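Local coordinates for protein putative amidohydrolase (Unidentified, PDB 3FEQ) that probably hydrolyses proline-containing dipeptides, as a zinc-dependent prolidase of the amidohydrolase superfamily, at residues Val57-Ile62 / Gly367-Gly372; Leu377-Gly382 / Val398-Gln403. All blocks are in the same frame, centred on the assembly; numbering follows the deposited sequence.

Interaction 1: residues Val57-Ile62 / Gly367-Gly372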
ATOM      1  N   VAL C  57      31.704  47.686  21.769  1.00 59.53           N
ATOM      2  CA  VAL C  57      30.367  47.113  21.684  1.00 60.91           C
ATOM      3  C   VAL C  57      29.887  47.098  20.232  1.00 59.78           C
ATOM      4  O   VAL C  57      29.830  48.140  19.574  1.00 56.94           O
ATOM      5  CB  VAL C  57      29.358  47.818  22.642  1.00 56.58           C
ATOM      6  CG1 VAL C  57      29.679  49.281  22.790  1.00 66.74           C
ATOM      7  CG2 VAL C  57      27.922  47.620  22.187  1.00 58.46           C
ATOM      8  N   MET C  58      29.631  45.896  19.719  1.00 56.08           N
ATOM      9  CA  MET C  58      29.215  45.721  18.326  1.00 53.15           C
ATOM     10  C   MET C  58      27.962  44.856  18.218  1.00 51.96           C
ATOM     11  O   MET C  58      27.532  44.274  19.205  1.00 56.47           O
ATOM     12  CB  MET C  58      30.364  45.166  17.472  1.00 54.25           C
ATOM     13  CG  MET C  58      30.926  43.827  17.899  1.00 46.86           C
ATOM     14  SD  MET C  58      32.263  43.334  16.788  1.00 38.05           S
ATOM     15  CE  MET C  58      31.413  43.256  15.213  1.00 40.22           C
ATOM     16  N   PRO C  59      27.345  44.793  17.026  1.00 54.17           N
ATOM     17  CA  PRO C  59      26.205  43.886  16.910  1.00 50.61           C
ATOM     18  C   PRO C  59      26.644  42.444  17.120  1.00 50.95           C
ATOM     19  O   PRO C  59      27.799  42.096  16.849  1.00 56.18           O
ATOM     20  CB  PRO C  59      25.730  44.081  15.461  1.00 43.86           C
ATOM     21  CG  PRO C  59      26.359  45.331  14.998  1.00 47.74           C
ATOM     22  CD  PRO C  59      27.632  45.486  15.757  1.00 51.21           C
ATOM     23  N   GLY C  60      25.738  41.624  17.635  1.00 47.17           N
ATOM     24  CA  GLY C  60      26.005  40.209  17.805  1.00 46.66           C
ATOM     25  C   GLY C  60      26.173  39.549  16.455  1.00 46.36           C
ATOM     26  O   GLY C  60      25.571  39.987  15.471  1.00 40.56           O
ATOM     27  N   PHE C  61      26.996  38.505  16.405  1.00 39.03           N
ATOM     28  CA  PHE C  61      27.375  37.911  15.142  1.00 39.88           C
ATOM     29  C   PHE C  61      26.293  36.989  14.601  1.00 42.23           C
ATOM     30  O   PHE C  61      25.575  36.341  15.361  1.00 48.37           O
ATOM     31  CB  PHE C  61      28.666  37.127  15.272  1.00 42.55           C
ATOM     32  CG  PHE C  61      29.756  37.852  15.986  1.00 51.39           C
ATOM     33  CD1 PHE C  61      30.016  39.189  15.729  1.00 58.35           C
ATOM     34  CD2 PHE C  61      30.584  37.166  16.861  1.00 55.63           C
ATOM     35  CE1 PHE C  61      31.050  39.839  16.378  1.00 58.07           C
ATOM     36  CE2 PHE C  61      31.617  37.806  17.504  1.00 49.82           C
ATOM     37  CZ  PHE C  61      31.848  39.151  17.267  1.00 49.70           C
ATOM     38  N   ILE C  62      26.212  36.925  13.276  1.00 38.16           N
ATOM     39  CA  ILE C  62      25.312  36.034  12.576  1.00 26.78           C
ATOM     40  C   ILE C  62      26.116  35.086  11.707  1.00 30.50           C
ATOM     41  O   ILE C  62      26.922  35.521  10.890  1.00 38.46           O
ATOM     42  CB  ILE C  62      24.400  36.818  11.654  1.00 38.68           C
ATOM     43  CG1 ILE C  62      23.792  38.008  12.395  1.00 30.57           C
ATOM     44  CG2 ILE C  62      23.354  35.890  11.027  1.00 37.79           C
ATOM     45  CD1 ILE C  62      22.990  38.929  11.516  1.00 17.94           C
ATOM     46  N   GLY C 367      22.426  43.048  12.929  1.00 48.18           N
ATOM     47  CA  GLY C 367      23.711  43.364  12.300  1.00 51.98           C
ATOM     48  C   GLY C 367      24.076  44.838  12.276  1.00 56.31           C
ATOM     49  O   GLY C 367      25.032  45.242  11.617  1.00 59.45           O
ATOM     50  N   VAL C 368      23.319  45.651  13.001  1.00 58.16           N
ATOM     51  CA  VAL C 368      23.586  47.085  13.049  1.00 59.72           C
ATOM     52  C   VAL C 368      23.173  47.668  14.405  1.00 62.29           C
ATOM     53  O   VAL C 368      22.097  47.341  14.918  1.00 66.64           O
ATOM     54  CB  VAL C 368      22.910  47.831  11.856  1.00 56.53           C
ATOM     55  CG1 VAL C 368      21.386  47.808  11.962  1.00 38.59           C
ATOM     56  CG2 VAL C 368      23.435  49.251  11.729  1.00 60.44           C
ATOM     57  N   ILE C 369      24.059  48.456  15.018  1.00 54.81           N
ATOM     58  CA  ILE C 369      23.687  49.228  16.204  1.00 54.79           C
ATOM     59  C   ILE C 369      23.092  50.567  15.795  1.00 52.16           C
ATOM     60  O   ILE C 369      23.807  51.532  15.543  1.00 54.96           O
ATOM     61  CB  ILE C 369      24.863  49.454  17.178  1.00 50.81           C
ATOM     62  CG1 ILE C 369      25.524  48.131  17.535  1.00 55.52           C
ATOM     63  CG2 ILE C 369      24.374  50.123  18.451  1.00 37.92           C
ATOM     64  CD1 ILE C 369      26.644  48.277  18.524  1.00 68.10           C
ATOM     65  N   ALA C 370      21.774  50.605  15.708  1.00 49.80           N
ATOM     66  CA  ALA C 370      21.068  51.795  15.290  1.00 52.91           C
ATOM     67  C   ALA C 370      19.754  51.841  16.028  1.00 56.41           C
ATOM     68  O   ALA C 370      19.339  50.850  16.623  1.00 55.37           O
ATOM     69  CB  ALA C 370      20.832  51.767  13.797  1.00 52.04           C
ATOM     70  N   VAL C 371      19.105  52.995  15.997  1.00 62.46           N
ATOM     71  CA  VAL C 371      17.853  53.163  16.715  1.00 65.25           C
ATOM     72  C   VAL C 371      16.771  52.364  16.004  1.00 61.40           C
ATOM     73  O   VAL C 371      16.637  52.435  14.790  1.00 62.10           O
ATOM     74  CB  VAL C 371      17.462  54.655  16.838  1.00 65.88           C
ATOM     75  CG1 VAL C 371      16.087  54.807  17.455  1.00 64.86           C
ATOM     76  CG2 VAL C 371      18.500  55.407  17.668  1.00 70.53           C
ATOM     77  N   GLY C 372      16.057  51.541  16.758  1.00 60.10           N
ATOM     78  CA  GLY C 372      14.956  50.778  16.206  1.00 56.27           C
ATOM     79  C   GLY C 372      15.330  49.334  15.955  1.00 57.73           C
ATOM     80  O   GLY C 372      14.457  48.492  15.779  1.00 62.94           O
TER
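Val57, Met58 and Pro59 lie against Ile369 and Gly367 of the loop 367-372, with Ile369 as the main apolar partner. In amidohydrolases a TIM barrel carries a small β domain built from both ends of the chain, and strand 56-66, broken by a short loop, runs from that domain toward the barrel. The contact is purely van der Waals. Val57 sets CG2 anti to its backbone N, which brings this methyl to 3.9 Å from Ile369 CD1; the two side chains cross at about a right angle. A β-branched residue suits an extended strand and puts a methyl beside Ile369, while the backbone bonds to Asn12 and Leu14. Met58 turns its side chain away, with SD in the plane of the Phe61 ring at its edge, but its CA still lies 3.6 Å from Ile369 CD1, the tip of an extended chain (chi2 -178°). Pro59 points at the loop and touches it along the ring: CG lies 3.6 Å from Gly367 C, and CD meets Ile369 CG1 at 3.8 Å. The ring's apolar edge lies against the backbone at Gly367 and Val368. Gly367 tolerates the positive phi of 72° with which the chain passes Pro59. Phe61 turns away from the loop and packs edge-to-face against Phe102 and Phe336. Ile62, buried beside Ala356 and Ala357, points toward the loop in a loose contact, with CD1 4.4 Å from Gly367 N.

Interaction 2: residues Leu377-Gly382 / Val398-Gln403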
ATOM      1  N   LEU C 377      23.709  42.298  21.030  1.00 48.61           N
ATOM      2  CA  LEU C 377      24.986  42.976  21.178  1.00 47.94           C
ATOM      3  C   LEU C 377      26.056  42.056  21.713  1.00 48.94           C
ATOM      4  O   LEU C 377      25.787  41.143  22.497  1.00 49.58           O
ATOM      5  CB  LEU C 377      24.869  44.170  22.127  1.00 54.22           C
ATOM      6  CG  LEU C 377      24.284  45.498  21.633  1.00 63.45           C
ATOM      7  CD1 LEU C 377      24.390  45.649  20.114  1.00 57.20           C
ATOM      8  CD2 LEU C 377      22.840  45.638  22.100  1.00 58.56           C
ATOM      9  N   VAL C 378      27.286  42.339  21.311  1.00 50.80           N
ATOM     10  CA  VAL C 378      28.451  41.694  21.873  1.00 50.29           C
ATOM     11  C   VAL C 378      29.316  42.785  22.470  1.00 50.70           C
ATOM     12  O   VAL C 378      29.444  43.865  21.896  1.00 46.33           O
ATOM     13  CB  VAL C 378      29.233  40.942  20.790  1.00 49.54           C
ATOM     14  CG1 VAL C 378      30.597  40.563  21.289  1.00 54.92           C
ATOM     15  CG2 VAL C 378      28.486  39.709  20.386  1.00 60.15           C
ATOM     16  N   VAL C 379      29.856  42.521  23.655  1.00 50.32           N
ATOM     17  CA  VAL C 379      30.827  43.411  24.252  1.00 47.35           C
ATOM     18  C   VAL C 379      32.221  42.796  24.278  1.00 49.07           C
ATOM     19  O   VAL C 379      32.440  41.717  24.820  1.00 46.34           O
ATOM     20  CB  VAL C 379      30.383  43.897  25.629  1.00 45.43           C
ATOM     21  CG1 VAL C 379      31.534  44.549  26.364  1.00 49.59           C
ATOM     22  CG2 VAL C 379      29.234  44.862  25.482  1.00 32.43           C
ATOM     23  N   LEU C 380      33.163  43.529  23.704  1.00 54.95           N
ATOM     24  CA  LEU C 380      34.424  42.987  23.267  1.00 59.10           C
ATOM     25  C   LEU C 380      35.554  43.715  23.984  1.00 62.66           C
ATOM     26  O   LEU C 380      35.579  44.941  24.026  1.00 65.29           O
ATOM     27  CB  LEU C 380      34.542  43.221  21.765  1.00 64.14           C
ATOM     28  CG  LEU C 380      34.774  42.044  20.834  1.00 67.87           C
ATOM     29  CD1 LEU C 380      34.109  40.806  21.382  1.00 64.45           C
ATOM     30  CD2 LEU C 380      34.233  42.390  19.465  1.00 63.04           C
ATOM     31  N   ASP C 381      36.487  42.953  24.540  1.00 63.37           N
ATOM     32  CA  ASP C 381      37.660  43.507  25.220  1.00 65.09           C
ATOM     33  C   ASP C 381      38.809  43.741  24.233  1.00 62.54           C
ATOM     34  O   ASP C 381      39.674  42.883  24.045  1.00 64.50           O
ATOM     35  CB  ASP C 381      38.102  42.543  26.332  1.00 77.59           C
ATOM     36  CG  ASP C 381      39.253  43.084  27.174  1.00 88.60           C
ATOM     37  OD1 ASP C 381      39.155  44.226  27.668  1.00 99.48           O
ATOM     38  OD2 ASP C 381      40.240  42.343  27.380  1.00 97.08           O
ATOM     39  N   GLY C 382      38.821  44.907  23.604  1.00 50.59           N
ATOM     40  CA  GLY C 382      39.823  45.196  22.598  1.00 47.26           C
ATOM     41  C   GLY C 382      39.150  45.670  21.335  1.00 53.22           C
ATOM     42  O   GLY C 382      37.928  45.759  21.277  1.00 54.19           O
ATOM     43  N   VAL C 398      35.415  38.000  24.525  1.00 73.58           N
ATOM     44  CA  VAL C 398      34.053  38.532  24.562  1.00 64.10           C
ATOM     45  C   VAL C 398      33.472  38.296  25.942  1.00 65.17           C
ATOM     46  O   VAL C 398      33.318  37.156  26.361  1.00 67.78           O
ATOM     47  CB  VAL C 398      33.153  37.859  23.498  1.00 61.90           C
ATOM     48  CG1 VAL C 398      33.515  36.400  23.329  1.00 64.71           C
ATOM     49  CG2 VAL C 398      31.689  37.998  23.853  1.00 60.15           C
ATOM     50  N   GLU C 399      33.184  39.366  26.671  1.00 68.97           N
ATOM     51  CA  GLU C 399      32.743  39.200  28.047  1.00 68.80           C
ATOM     52  C   GLU C 399      31.275  39.492  28.287  1.00 65.74           C
ATOM     53  O   GLU C 399      30.744  39.130  29.332  1.00 68.75           O
ATOM     54  CB  GLU C 399      33.613  39.983  29.027  1.00 76.26           C
ATOM     55  CG  GLU C 399      33.497  41.472  28.902  1.00 91.09           C
ATOM     56  CD  GLU C 399      34.740  42.075  28.312  1.00111.85           C
ATOM     57  OE1 GLU C 399      34.779  42.253  27.073  1.00126.80           O
ATOM     58  OE2 GLU C 399      35.689  42.332  29.085  1.00113.99           O
ATOM     59  N   TYR C 400      30.615  40.137  27.332  1.00 64.05           N
ATOM     60  CA  TYR C 400      29.165  40.297  27.423  1.00 63.57           C
ATOM     61  C   TYR C 400      28.462  39.926  26.133  1.00 58.80           C
ATOM     62  O   TYR C 400      28.864  40.355  25.056  1.00 62.88           O
ATOM     63  CB  TYR C 400      28.791  41.720  27.823  1.00 63.26           C
ATOM     64  CG  TYR C 400      29.192  42.096  29.230  1.00 72.04           C
ATOM     65  CD1 TYR C 400      28.584  41.503  30.330  1.00 78.40           C
ATOM     66  CD2 TYR C 400      30.158  43.066  29.463  1.00 72.56           C
ATOM     67  CE1 TYR C 400      28.935  41.859  31.621  1.00 79.84           C
ATOM     68  CE2 TYR C 400      30.522  43.419  30.751  1.00 68.36           C
ATOM     69  CZ  TYR C 400      29.905  42.815  31.823  1.00 70.19           C
ATOM     70  OH  TYR C 400      30.250  43.163  33.106  1.00 77.17           O
ATOM     71  N   VAL C 401      27.406  39.131  26.243  1.00 50.67           N
ATOM     72  CA  VAL C 401      26.515  38.927  25.109  1.00 42.25           C
ATOM     73  C   VAL C 401      25.079  39.272  25.482  1.00 43.93           C
ATOM     74  O   VAL C 401      24.533  38.757  26.454  1.00 38.37           O
ATOM     75  CB  VAL C 401      26.596  37.496  24.553  1.00 38.68           C
ATOM     76  CG1 VAL C 401      25.610  37.309  23.434  1.00 37.28           C
ATOM     77  CG2 VAL C 401      27.997  37.187  24.062  1.00 28.42           C
ATOM     78  N   LEU C 402      24.485  40.180  24.721  1.00 44.79           N
ATOM     79  CA  LEU C 402      23.093  40.526  24.921  1.00 50.38           C
ATOM     80  C   LEU C 402      22.254  39.987  23.783  1.00 53.40           C
ATOM     81  O   LEU C 402      22.633  40.086  22.617  1.00 58.92           O
ATOM     82  CB  LEU C 402      22.928  42.038  24.995  1.00 53.67           C
ATOM     83  CG  LEU C 402      22.853  42.637  26.393  1.00 52.70           C
ATOM     84  CD1 LEU C 402      24.212  42.608  27.044  1.00 46.03           C
ATOM     85  CD2 LEU C 402      22.333  44.050  26.305  1.00 57.11           C
ATOM     86  N   GLN C 403      21.095  39.445  24.120  1.00 47.63           N
ATOM     87  CA  GLN C 403      20.205  38.897  23.115  1.00 49.86           C
ATOM     88  C   GLN C 403      18.785  39.417  23.335  1.00 44.28           C
ATOM     89  O   GLN C 403      18.261  39.334  24.438  1.00 39.30           O
ATOM     90  CB  GLN C 403      20.257  37.372  23.181  1.00 55.78           C
ATOM     91  CG  GLN C 403      19.915  36.657  21.894  1.00 58.03           C
ATOM     92  CD  GLN C 403      20.308  35.193  21.920  1.00 56.58           C
ATOM     93  OE1 GLN C 403      20.648  34.624  20.888  1.00 74.72           O
ATOM     94  NE2 GLN C 403      20.269  34.578  23.095  1.00 32.99           N
TER
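Leu377 and Leu402 form the first pair of an antiparallel β contact in which strands 377-380 and 398-403 run 4.7 Å apart. Backbone hydrogen bonds carry it. Leu377 and Leu402 bond both ways, and Val379 N gives a nearly straight bond of 2.8 Å to Tyr400 O. A classic bulge follows: Glu399 and Tyr400 both face Val379, whose O accepts Glu399 N at 3.1 Å and, weakly, Tyr400 N at 3.5 Å.

Apolar packing lies on both faces of the sheet. On one, Val379 and Tyr400 stand side by side, pointing the same way; CB meets CB, and Val379 CG1 is 3.7 Å from Tyr400 CD2 at the ring's edge. On the other, Val398 CG2 meets Val378 CG1 at 3.8 Å, and Leu380 CD1 lies 3.8 Å from Val398 CB. Branched valines suit extended strands and fill the faces without long reach.

Charge enters where Glu399, in the bulge, meets Asp381, just past the end of strand 377-380. Glu399, bent at chi2 (-109°), curls its carboxylate against Asp381 CB, the two carboxylate planes standing nearly perpendicular. With Asp381 OD1 and Glu399 OE2 only 4.2 Å apart, each acid would probably raise the other's pKa, although Asp381 is exposed to solvent, which should soften the repulsion.

Interaction 1 and interaction 2, their centres 11 Å apart, meet at strand 377-380, which pairs antiparallel with strand 56-66 on one side and strand 398-403 on the other. Met58 O and Val378 N make a probable hydrogen bond of 2.9 Å between them, while Met58 SD packs 3.5 Å from Leu380 CD2 and Gly60 CA lies 3.6 Å from Val378 CG2. Loop 367-372 joins the same cluster, because Ile369 also touches Leu377. Neither contact reaches the zinc ions, but strand 56-66 runs on to His65, which with the following His67 and with Asp323 binds one zinc. The C-terminal strands thus follow on, through strand 377-380, from the β-domain end of a strand whose other end leads into the metal site.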